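Local coordinates for titin heart isoform N2-B (Homo sapiens, PDB 2BK8), which serves as a giant structural protein of muscle, here represented by its M1 immunoglobulin-like domain, which probably helps build the sarcomeric M-band, at residues G56-Y61 / Y73-V78; Y21-E26 / D84-E89; W36-R41 / E47-T52. All blocks are in the same frame, centred on the assembly; numbering follows the deposited sequence.

Interaction 1 (G56-Y61 / Y73-V78)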
loop_
_atom_site.group_PDB
_atom_site.type_symbol
_atom_site.label_atom_id
_atom_site.label_comp_id
_atom_site.label_asym_id
_atom_site.label_seq_id
_atom_site.Cartn_x
_atom_site.Cartn_y
_atom_site.Cartn_z
ATOM N N GLY A 56 -14.352 0.067 0.408
ATOM C CA GLY A 56 -13.543 -0.967 1.081
ATOM C C GLY A 56 -12.369 -1.570 0.348
ATOM O O GLY A 56 -11.750 -2.547 0.809
ATOM N N VAL A 57 -12.077 -1.033 -0.826
ATOM C CA VAL A 57 -10.884 -1.474 -1.577
ATOM C C VAL A 57 -9.840 -0.361 -1.732
ATOM O O VAL A 57 -10.081 0.663 -2.422
ATOM C CB VAL A 57 -11.283 -2.079 -2.944
ATOM C CG1 VAL A 57 -10.057 -2.697 -3.670
ATOM C CG2 VAL A 57 -12.389 -3.138 -2.760
ATOM N N ALA A 58 -8.684 -0.563 -1.092
ATOM C CA ALA A 58 -7.505 0.319 -1.252
ATOM C C ALA A 58 -6.496 -0.235 -2.264
ATOM O O ALA A 58 -6.070 -1.398 -2.185
ATOM C CB ALA A 58 -6.821 0.552 0.108
ATOM N N ILE A 59 -6.069 0.612 -3.201
ATOM C CA ILE A 59 -5.126 0.203 -4.244
ATOM C C ILE A 59 -3.967 1.202 -4.377
ATOM O O ILE A 59 -4.183 2.417 -4.535
ATOM C CB ILE A 59 -5.832 -0.005 -5.635
ATOM C CG1 ILE A 59 -7.007 -0.985 -5.540
ATOM C CG2 ILE A 59 -4.814 -0.386 -6.712
ATOM C CD1 ILE A 59 -7.775 -1.184 -6.884
ATOM N N LEU A 60 -2.751 0.688 -4.247
ATOM C CA LEU A 60 -1.523 1.442 -4.497
ATOM C C LEU A 60 -0.807 0.907 -5.733
ATOM O O LEU A 60 -0.432 -0.254 -5.801
ATOM C CB LEU A 60 -0.559 1.400 -3.277
ATOM C CG LEU A 60 0.866 1.930 -3.570
ATOM C CD1 LEU A 60 0.892 3.460 -3.794
ATOM C CD2 LEU A 60 1.826 1.541 -2.419
ATOM N N TYR A 61 -0.599 1.773 -6.717
ATOM C CA TYR A 61 0.217 1.442 -7.885
ATOM C C TYR A 61 1.524 2.224 -7.849
ATOM O O TYR A 61 1.512 3.457 -7.796
ATOM C CB TYR A 61 -0.532 1.750 -9.169
ATOM C CG TYR A 61 -1.301 0.585 -9.730
ATOM C CD1 TYR A 61 -2.492 0.190 -9.149
ATOM C CD2 TYR A 61 -0.840 -0.120 -10.835
ATOM C CE1 TYR A 61 -3.218 -0.874 -9.652
ATOM C CE2 TYR A 61 -1.557 -1.202 -11.351
ATOM C CZ TYR A 61 -2.744 -1.576 -10.742
ATOM O OH TYR A 61 -3.516 -2.620 -11.232
ATOM N N TYR A 73 6.008 -1.916 2.412
ATOM C CA TYR A 73 4.883 -0.986 2.155
ATOM C C TYR A 73 3.775 -1.269 3.184
ATOM O O TYR A 73 3.502 -2.439 3.476
ATOM C CB TYR A 73 4.373 -1.139 0.700
ATOM C CG TYR A 73 5.372 -0.601 -0.310
ATOM C CD1 TYR A 73 5.182 0.638 -0.904
ATOM C CD2 TYR A 73 6.544 -1.312 -0.602
ATOM C CE1 TYR A 73 6.149 1.177 -1.792
ATOM C CE2 TYR A 73 7.506 -0.794 -1.496
ATOM C CZ TYR A 73 7.302 0.441 -2.075
ATOM O OH TYR A 73 8.273 0.918 -2.962
ATOM N N ARG A 74 3.189 -0.217 3.768
ATOM C CA ARG A 74 2.130 -0.332 4.800
ATOM C C ARG A 74 0.870 0.362 4.306
ATOM O O ARG A 74 0.934 1.467 3.776
ATOM C CB ARG A 74 2.573 0.326 6.116
ATOM C CG ARG A 74 1.512 0.456 7.245
ATOM C CD ARG A 74 2.128 1.217 8.442
ATOM N NE ARG A 74 1.274 1.290 9.625
ATOM C CZ ARG A 74 1.689 1.695 10.828
ATOM N NH1 ARG A 74 2.957 2.051 11.026
ATOM N NH2 ARG A 74 0.854 1.723 11.852
ATOM N N CYS A 75 -0.276 -0.299 4.470
ATOM C CA CYS A 75 -1.594 0.344 4.273
ATOM C C CYS A 75 -2.175 0.571 5.659
ATOM O O CYS A 75 -2.463 -0.401 6.397
ATOM C CB CYS A 75 -2.533 -0.569 3.474
ATOM S SG CYS A 75 -4.201 0.121 3.180
ATOM N N LYS A 76 -2.302 1.844 6.038
ATOM C CA LYS A 76 -2.883 2.226 7.344
ATOM C C LYS A 76 -4.337 2.713 7.236
ATOM O O LYS A 76 -4.653 3.672 6.522
ATOM C CB LYS A 76 -1.998 3.277 8.086
ATOM C CG LYS A 76 -2.530 3.647 9.481
ATOM C CD LYS A 76 -1.621 4.691 10.133
ATOM C CE LYS A 76 -2.204 5.191 11.442
ATOM N NZ LYS A 76 -1.152 5.589 12.436
ATOM N N VAL A 77 -5.224 2.069 7.997
ATOM C CA VAL A 77 -6.659 2.366 7.939
ATOM C C VAL A 77 -7.163 2.904 9.267
ATOM O O VAL A 77 -6.900 2.320 10.309
ATOM C CB VAL A 77 -7.475 1.137 7.461
ATOM C CG1 VAL A 77 -8.751 1.600 6.918
ATOM C CG2 VAL A 77 -6.713 0.437 6.285
ATOM N N VAL A 78 -7.836 4.052 9.227
ATOM C CA VAL A 78 -8.297 4.736 10.447
ATOM C C VAL A 78 -9.744 5.159 10.285
ATOM O O VAL A 78 -10.115 5.724 9.252
ATOM C CB VAL A 78 -7.437 6.003 10.765
ATOM C CG1 VAL A 78 -7.931 6.720 12.009
ATOM C CG2 VAL A 78 -5.984 5.635 10.932
#
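Leu-60 and Tyr-73 meet with their side chains crossing at about a right angle. Leu-60 touches with one branch only. Its CD2 methyl lies 3.8 Å from CD1 of Tyr-73 and approaches that atom obliquely to the ring. In Leu-60, CG stands anti to the backbone N (chi1 168°), which carries the isobutyl group toward Tyr-73. The other methyl, CD1, turns off toward Ile-51 and Tyr-49 of the neighbouring strand.

The second pair is smaller. Ala-58 points its methyl at Cys-75, and CB of Ala-58 is 4.1 Å from SG of Cys-75. The thiol reaches out because SG is also anti to its backbone N (chi1 180°). Here the backbones stand 8.1 Å apart, measured between CA of Ala-58 and CA of Cys-75. No hydrogen bond joins the two segments, as expected for strands in different sheets.

The segments are strands E and F of an I-set immunoglobulin sandwich, one from each sheet. Tyr-73 and Cys-75 belong to the Asp-x-Gly-x-Tyr-x-Cys signature of strand F. Cys-75 holds the position of the classical Ig cysteine, and Cys-23 sits opposite on strand B. Their sulfurs are in contact but not bonded, so the usual disulfide is absent from this model.

Both pairs are apolar and buried. The hydroxyl of Tyr-73 is hydrogen-bonded to the Asp-69 carbonyl oxygen, the tyrosine corner of Greek-key sandwiches. Phe-38 stacks on the same ring. Trp-36 packs against Ala-58, Leu-60 and Cys-75, filling the space between the two pairs.

Interaction 2 (Y21-E26 / D84-E89)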
loop_
_atom_site.group_PDB
_atom_site.type_symbol
_atom_site.label_atom_id
_atom_site.label_comp_id
_atom_site.label_asym_id
_atom_site.label_seq_id
_atom_site.Cartn_x
_atom_site.Cartn_y
_atom_site.Cartn_z
ATOM N N TYR A 21 -0.450 -3.029 -5.172
ATOM C CA TYR A 21 -0.842 -3.623 -3.903
ATOM C C TYR A 21 -2.351 -3.386 -3.671
ATOM O O TYR A 21 -2.851 -2.272 -3.825
ATOM C CB TYR A 21 -0.019 -3.063 -2.721
ATOM C CG TYR A 21 1.435 -3.436 -2.845
ATOM C CD1 TYR A 21 1.887 -4.728 -2.501
ATOM C CD2 TYR A 21 2.364 -2.531 -3.382
ATOM C CE1 TYR A 21 3.246 -5.081 -2.659
ATOM C CE2 TYR A 21 3.679 -2.875 -3.510
ATOM C CZ TYR A 21 4.112 -4.153 -3.173
ATOM O OH TYR A 21 5.447 -4.463 -3.365
ATOM N N VAL A 22 -3.050 -4.432 -3.267
ATOM C CA VAL A 22 -4.495 -4.358 -3.062
ATOM C C VAL A 22 -4.821 -4.795 -1.641
ATOM O O VAL A 22 -4.474 -5.928 -1.211
ATOM C CB VAL A 22 -5.273 -5.265 -4.070
ATOM C CG1 VAL A 22 -6.786 -5.303 -3.710
ATOM C CG2 VAL A 22 -5.047 -4.826 -5.507
ATOM N N CYS A 23 -5.512 -3.919 -0.918
ATOM C CA CYS A 23 -5.899 -4.221 0.454
ATOM C C CYS A 23 -7.413 -4.082 0.607
ATOM O O CYS A 23 -7.976 -2.993 0.430
ATOM C CB CYS A 23 -5.156 -3.304 1.455
ATOM S SG CYS A 23 -5.618 -3.633 3.240
ATOM N N LYS A 24 -8.073 -5.186 0.944
ATOM C CA LYS A 24 -9.523 -5.186 1.144
ATOM C C LYS A 24 -9.919 -5.003 2.640
ATOM O O LYS A 24 -9.421 -5.719 3.506
ATOM C CB LYS A 24 -10.112 -6.489 0.540
ATOM C CG LYS A 24 -11.582 -6.473 0.241
ATOM C CD LYS A 24 -11.995 -7.791 -0.418
ATOM C CE LYS A 24 -13.490 -7.993 -0.331
ATOM N NZ LYS A 24 -13.937 -9.390 -0.614
ATOM N N ILE A 25 -10.748 -4.002 2.918
ATOM C CA ILE A 25 -11.154 -3.659 4.302
ATOM C C ILE A 25 -12.519 -4.212 4.699
ATOM O O ILE A 25 -13.495 -4.083 3.956
ATOM C CB ILE A 25 -11.024 -2.110 4.528
ATOM C CG1 ILE A 25 -9.553 -1.698 4.403
ATOM C CG2 ILE A 25 -11.461 -1.724 5.928
ATOM C CD1 ILE A 25 -9.258 -0.511 3.452
ATOM N N GLU A 26 -12.567 -4.850 5.878
ATOM C CA GLU A 26 -13.829 -5.311 6.469
ATOM C C GLU A 26 -14.369 -4.229 7.399
ATOM O O GLU A 26 -13.605 -3.603 8.147
ATOM C CB GLU A 26 -13.610 -6.625 7.207
ATOM C CG GLU A 26 -13.080 -7.818 6.402
ATOM C CD GLU A 26 -13.882 -8.164 5.127
ATOM O OE1 GLU A 26 -15.123 -8.307 5.193
ATOM O OE2 GLU A 26 -13.244 -8.347 4.061
ATOM N N ASP A 84 -6.201 -0.107 11.983
ATOM C CA ASP A 84 -5.498 -1.359 11.653
ATOM C C ASP A 84 -4.523 -1.078 10.494
ATOM O O ASP A 84 -4.697 -0.103 9.738
ATOM C CB ASP A 84 -6.514 -2.448 11.246
ATOM C CG ASP A 84 -5.931 -3.895 11.269
ATOM O OD1 ASP A 84 -4.800 -4.147 11.745
ATOM O OD2 ASP A 84 -6.662 -4.815 10.845
ATOM N N SER A 85 -3.503 -1.924 10.353
ATOM C CA SER A 85 -2.553 -1.806 9.219
ATOM C C SER A 85 -2.207 -3.197 8.674
ATOM O O SER A 85 -2.224 -4.197 9.436
ATOM C CB SER A 85 -1.244 -1.148 9.695
ATOM O OG SER A 85 -1.418 0.193 10.136
ATOM N N SER A 86 -1.796 -3.228 7.395
ATOM C CA SER A 86 -1.372 -4.452 6.715
ATOM C C SER A 86 -0.092 -4.101 5.941
ATOM O O SER A 86 0.084 -2.940 5.589
ATOM C CB SER A 86 -2.520 -4.973 5.824
ATOM O OG SER A 86 -3.583 -5.506 6.640
ATOM N N TYR A 87 0.792 -5.089 5.753
ATOM C CA TYR A 87 2.159 -4.861 5.232
ATOM C C TYR A 87 2.497 -5.825 4.084
ATOM O O TYR A 87 1.977 -6.940 4.048
ATOM C CB TYR A 87 3.166 -5.047 6.382
ATOM C CG TYR A 87 3.013 -4.070 7.532
ATOM C CD1 TYR A 87 3.737 -2.890 7.571
ATOM C CD2 TYR A 87 2.152 -4.345 8.602
ATOM C CE1 TYR A 87 3.606 -1.988 8.634
ATOM C CE2 TYR A 87 2.017 -3.444 9.682
ATOM C CZ TYR A 87 2.753 -2.265 9.678
ATOM O OH TYR A 87 2.668 -1.349 10.707
ATOM N N ALA A 88 3.365 -5.402 3.144
ATOM C CA ALA A 88 3.915 -6.325 2.141
ATOM C C ALA A 88 5.239 -5.790 1.581
ATOM O O ALA A 88 5.545 -4.614 1.764
ATOM C CB ALA A 88 2.888 -6.556 1.015
ATOM N N GLU A 89 6.014 -6.662 0.924
ATOM C CA GLU A 89 7.348 -6.330 0.439
ATOM C C GLU A 89 7.321 -6.070 -1.067
ATOM O O GLU A 89 6.458 -6.629 -1.796
ATOM C CB GLU A 89 8.295 -7.497 0.720
ATOM C CG GLU A 89 8.364 -7.859 2.207
ATOM C CD GLU A 89 9.044 -6.755 2.993
ATOM O OE1 GLU A 89 10.236 -6.488 2.756
ATOM O OE2 GLU A 89 8.375 -6.124 3.831
#
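Tyr-21 makes the one hydrogen bond across this contact. Its OH donates to the backbone O of Glu-89 at 2.9 Å. The oxygen sits at the edge of the ring, near its plane. The donor stands above the carbonyl plane, 46° out of it, and the C=O...OH angle is 103°. CG of Tyr-21 is anti to the carbonyl carbon (chi1 -65°), which swings the ring along the strand toward Ala-88 and Glu-89.

Apolar contact is made by CB of Ala-88, 4.0 Å from CE1 of Tyr-21. Further along there is a loose van der Waals approach, with SG of Cys-23 4.3 Å from CB of Ser-86. These are strands B and G of the I-set sandwich, facing each other from opposite sheets. Their axes run nearly antiparallel and come within 9.2 Å. A phenylalanine in place of Tyr-21 would probably keep the touch on Ala-88 but leave the Glu-89 carbonyl without its hydroxyl donor.

Ser-86 and Glu-89 have polar partners elsewhere in the chain. Ser-86 OG pairs with Ser-5 OG and Gly-6 O. The Glu-89 carboxylate binds Thr-72 OG1 and forms a salt bridge with Arg-96.

Interaction 3 (W36-R41 / E47-T52)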
loop_
_atom_site.group_PDB
_atom_site.type_symbol
_atom_site.label_atom_id
_atom_site.label_comp_id
_atom_site.label_asym_id
_atom_site.label_seq_id
_atom_site.Cartn_x
_atom_site.Cartn_y
_atom_site.Cartn_z
ATOM N N TRP A 36 -1.100 5.279 2.774
ATOM C CA TRP A 36 -0.001 4.320 2.517
ATOM C C TRP A 36 1.371 4.905 2.903
ATOM O O TRP A 36 1.567 6.129 2.863
ATOM C CB TRP A 36 0.026 3.914 1.042
ATOM C CG TRP A 36 -1.149 3.104 0.566
ATOM C CD1 TRP A 36 -2.385 3.573 0.229
ATOM C CD2 TRP A 36 -1.190 1.676 0.384
ATOM N NE1 TRP A 36 -3.191 2.523 -0.172
ATOM C CE2 TRP A 36 -2.479 1.354 -0.096
ATOM C CE3 TRP A 36 -0.243 0.642 0.545
ATOM C CZ2 TRP A 36 -2.861 0.031 -0.444
ATOM C CZ3 TRP A 36 -0.614 -0.680 0.224
ATOM C CH2 TRP A 36 -1.944 -0.976 -0.257
ATOM N N TYR A 37 2.309 4.024 3.271
ATOM C CA TYR A 37 3.703 4.406 3.585
ATOM C C TYR A 37 4.692 3.473 2.876
ATOM O O TYR A 37 4.430 2.290 2.706
ATOM C CB TYR A 37 3.985 4.380 5.096
ATOM C CG TYR A 37 3.110 5.292 5.947
ATOM C CD1 TYR A 37 3.594 6.503 6.467
ATOM C CD2 TYR A 37 1.798 4.917 6.269
ATOM C CE1 TYR A 37 2.780 7.323 7.257
ATOM C CE2 TYR A 37 1.003 5.725 7.009
ATOM C CZ TYR A 37 1.475 6.926 7.505
ATOM O OH TYR A 37 0.616 7.701 8.292
ATOM N N PHE A 38 5.823 4.031 2.447
ATOM C CA PHE A 38 6.983 3.237 2.035
ATOM C C PHE A 38 8.069 3.437 3.078
ATOM O O PHE A 38 8.598 4.544 3.223
ATOM C CB PHE A 38 7.487 3.679 0.651
ATOM C CG PHE A 38 8.780 2.992 0.197
ATOM C CD1 PHE A 38 8.988 1.623 0.400
ATOM C CD2 PHE A 38 9.769 3.729 -0.465
ATOM C CE1 PHE A 38 10.160 0.988 -0.009
ATOM C CE2 PHE A 38 10.945 3.092 -0.919
ATOM C CZ PHE A 38 11.147 1.731 -0.675
ATOM N N GLY A 39 8.421 2.373 3.798
ATOM C CA GLY A 39 9.307 2.529 4.954
ATOM C C GLY A 39 8.788 3.646 5.857
ATOM O O GLY A 39 7.623 3.591 6.283
ATOM N N VAL A 40 9.621 4.661 6.128
ATOM C CA VAL A 40 9.214 5.788 7.004
ATOM C C VAL A 40 8.412 6.898 6.316
ATOM O O VAL A 40 7.889 7.811 6.987
ATOM C CB VAL A 40 10.424 6.433 7.761
ATOM C CG1 VAL A 40 11.119 5.425 8.690
ATOM C CG2 VAL A 40 11.423 7.034 6.778
ATOM N N ARG A 41 8.297 6.806 4.993
ATOM C CA ARG A 41 7.769 7.898 4.153
ATOM C C ARG A 41 6.267 7.790 3.880
ATOM O O ARG A 41 5.795 6.749 3.385
ATOM C CB ARG A 41 8.525 7.916 2.818
ATOM C CG ARG A 41 9.991 8.283 2.942
ATOM C CD ARG A 41 10.723 8.342 1.605
ATOM N NE ARG A 41 12.105 8.759 1.864
ATOM C CZ ARG A 41 13.177 8.363 1.188
ATOM N NH1 ARG A 41 13.055 7.544 0.166
ATOM N NH2 ARG A 41 14.378 8.800 1.548
ATOM N N GLU A 47 3.565 11.907 -9.741
ATOM C CA GLU A 47 4.086 11.233 -10.928
ATOM C C GLU A 47 4.515 9.795 -10.597
ATOM O O GLU A 47 4.536 8.933 -11.469
ATOM C CB GLU A 47 5.250 12.027 -11.522
ATOM C CG GLU A 47 4.839 13.352 -12.173
ATOM C CD GLU A 47 6.010 14.148 -12.731
ATOM O OE1 GLU A 47 7.123 13.581 -12.893
ATOM O OE2 GLU A 47 5.814 15.353 -13.019
ATOM N N LYS A 48 4.801 9.534 -9.324
ATOM C CA LYS A 48 5.327 8.232 -8.892
ATOM C C LYS A 48 4.281 7.204 -8.411
ATOM O O LYS A 48 4.461 6.001 -8.669
ATOM C CB LYS A 48 6.391 8.450 -7.807
ATOM C CG LYS A 48 7.034 7.199 -7.227
ATOM C CD LYS A 48 8.044 6.571 -8.184
ATOM C CE LYS A 48 8.724 5.333 -7.590
ATOM N NZ LYS A 48 9.789 4.818 -8.546
ATOM N N TYR A 49 3.253 7.650 -7.663
ATOM C CA TYR A 49 2.243 6.755 -7.036
ATOM C C TYR A 49 0.799 7.046 -7.480
ATOM O O TYR A 49 0.388 8.212 -7.513
ATOM C CB TYR A 49 2.292 6.826 -5.486
ATOM C CG TYR A 49 3.659 6.586 -4.905
ATOM C CD1 TYR A 49 4.238 5.320 -4.932
ATOM C CD2 TYR A 49 4.378 7.631 -4.316
ATOM C CE1 TYR A 49 5.515 5.096 -4.386
ATOM C CE2 TYR A 49 5.656 7.415 -3.775
ATOM C CZ TYR A 49 6.215 6.160 -3.830
ATOM O OH TYR A 49 7.460 5.924 -3.281
ATOM N N GLU A 50 0.032 5.988 -7.786
ATOM C CA GLU A 50 -1.376 6.130 -8.180
ATOM C C GLU A 50 -2.168 5.427 -7.072
ATOM O O GLU A 50 -2.073 4.208 -6.927
ATOM C CB GLU A 50 -1.667 5.505 -9.569
ATOM C CG GLU A 50 -3.046 5.798 -10.139
ATOM C CD GLU A 50 -3.442 4.910 -11.355
ATOM O OE1 GLU A 50 -2.564 4.409 -12.079
ATOM O OE2 GLU A 50 -4.661 4.712 -11.578
ATOM N N ILE A 51 -2.888 6.222 -6.269
ATOM C CA ILE A 51 -3.517 5.727 -5.038
ATOM C C ILE A 51 -4.998 6.021 -5.107
ATOM O O ILE A 51 -5.419 7.162 -5.370
ATOM C CB ILE A 51 -2.925 6.400 -3.771
ATOM C CG1 ILE A 51 -1.413 6.139 -3.662
ATOM C CG2 ILE A 51 -3.617 5.883 -2.485
ATOM C CD1 ILE A 51 -0.712 6.999 -2.583
ATOM N N THR A 52 -5.790 4.977 -4.848
ATOM C CA THR A 52 -7.246 5.123 -4.815
ATOM C C THR A 52 -7.846 4.373 -3.609
ATOM O O THR A 52 -7.298 3.370 -3.143
ATOM C CB THR A 52 -7.923 4.636 -6.127
ATOM O OG1 THR A 52 -7.524 3.282 -6.382
ATOM C CG2 THR A 52 -7.503 5.518 -7.344
HETATM O O HOH W 1 -5.903 3.799 -0.718
#
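Trp-36 and Ile-51 lie alongside each other, their side chains pointing opposite ways. The touch is made by the CG2 methyl of Ile-51, which lies 3.8 Å from CD1 of Trp-36. The same methyl is 4.1 Å from NE1 of Trp-36, so it sits by the pyrrole part of the indole. In Ile-51, CG2 is anti to the backbone N, while CG1 takes the position beside it (chi1 -60°). This sends the methyl branch at the indole.

A water joins the first shell. Trp-36 NE1 donates to it at 3.0 Å, and the water oxygen lies in the plane of the indole, at its edge. The water in turn donates to the backbone O of Thr-52, 2.8 Å away. The bridge satisfies the indole N-H and ties it to the facing strand. The second pair of side chains is looser: OH of Tyr-49 is 4.3 Å from CD2 of Phe-38.

Trp-36 is the core tryptophan of the immunoglobulin fold. It projects from strand C into the sandwich, and strand D, which carries Ile-51, belongs to the other sheet.

The next shell lies around these groups. CG of Lys-48 lies over the centre of one face of the Tyr-49 ring, 3.6 Å above its plane. The amine of Lys-48 goes on to a salt bridge with Asp-69. Phe-38 starts a type II' turn that ends at Arg-41. Two backbone bonds close it, Phe-38 N to Arg-41 O and Arg-41 N to Phe-38 O. Gly-39 supplies the positive phi (50°) that the first corner of such a turn requires. Leu-43, just beyond it, packs against Phe-38, Tyr-49 and Ile-51.

Overall arrangement
All three contacts join one sheet of the sandwich to the other. Interactions 1 and 2 are buried, with centres about 5 Å apart. Their strands are neighbours in both sheets, with 19-26 beside 57-62 and 71-78 beside 83-92. Interaction 3 is only partly buried and holds the flank formed by strands 33-38 and 49-54. Its centre is about 10 Å from that of interaction 1 and about 13 Å from that of interaction 2. The chemistry differs. Interaction 1 is purely apolar and interaction 2 adds a direct hydrogen bond. Of the three, only the partly buried interaction 3 uses a water bridge. The Trp-36 ring also touches Tyr-21, linking interactions 2 and 3.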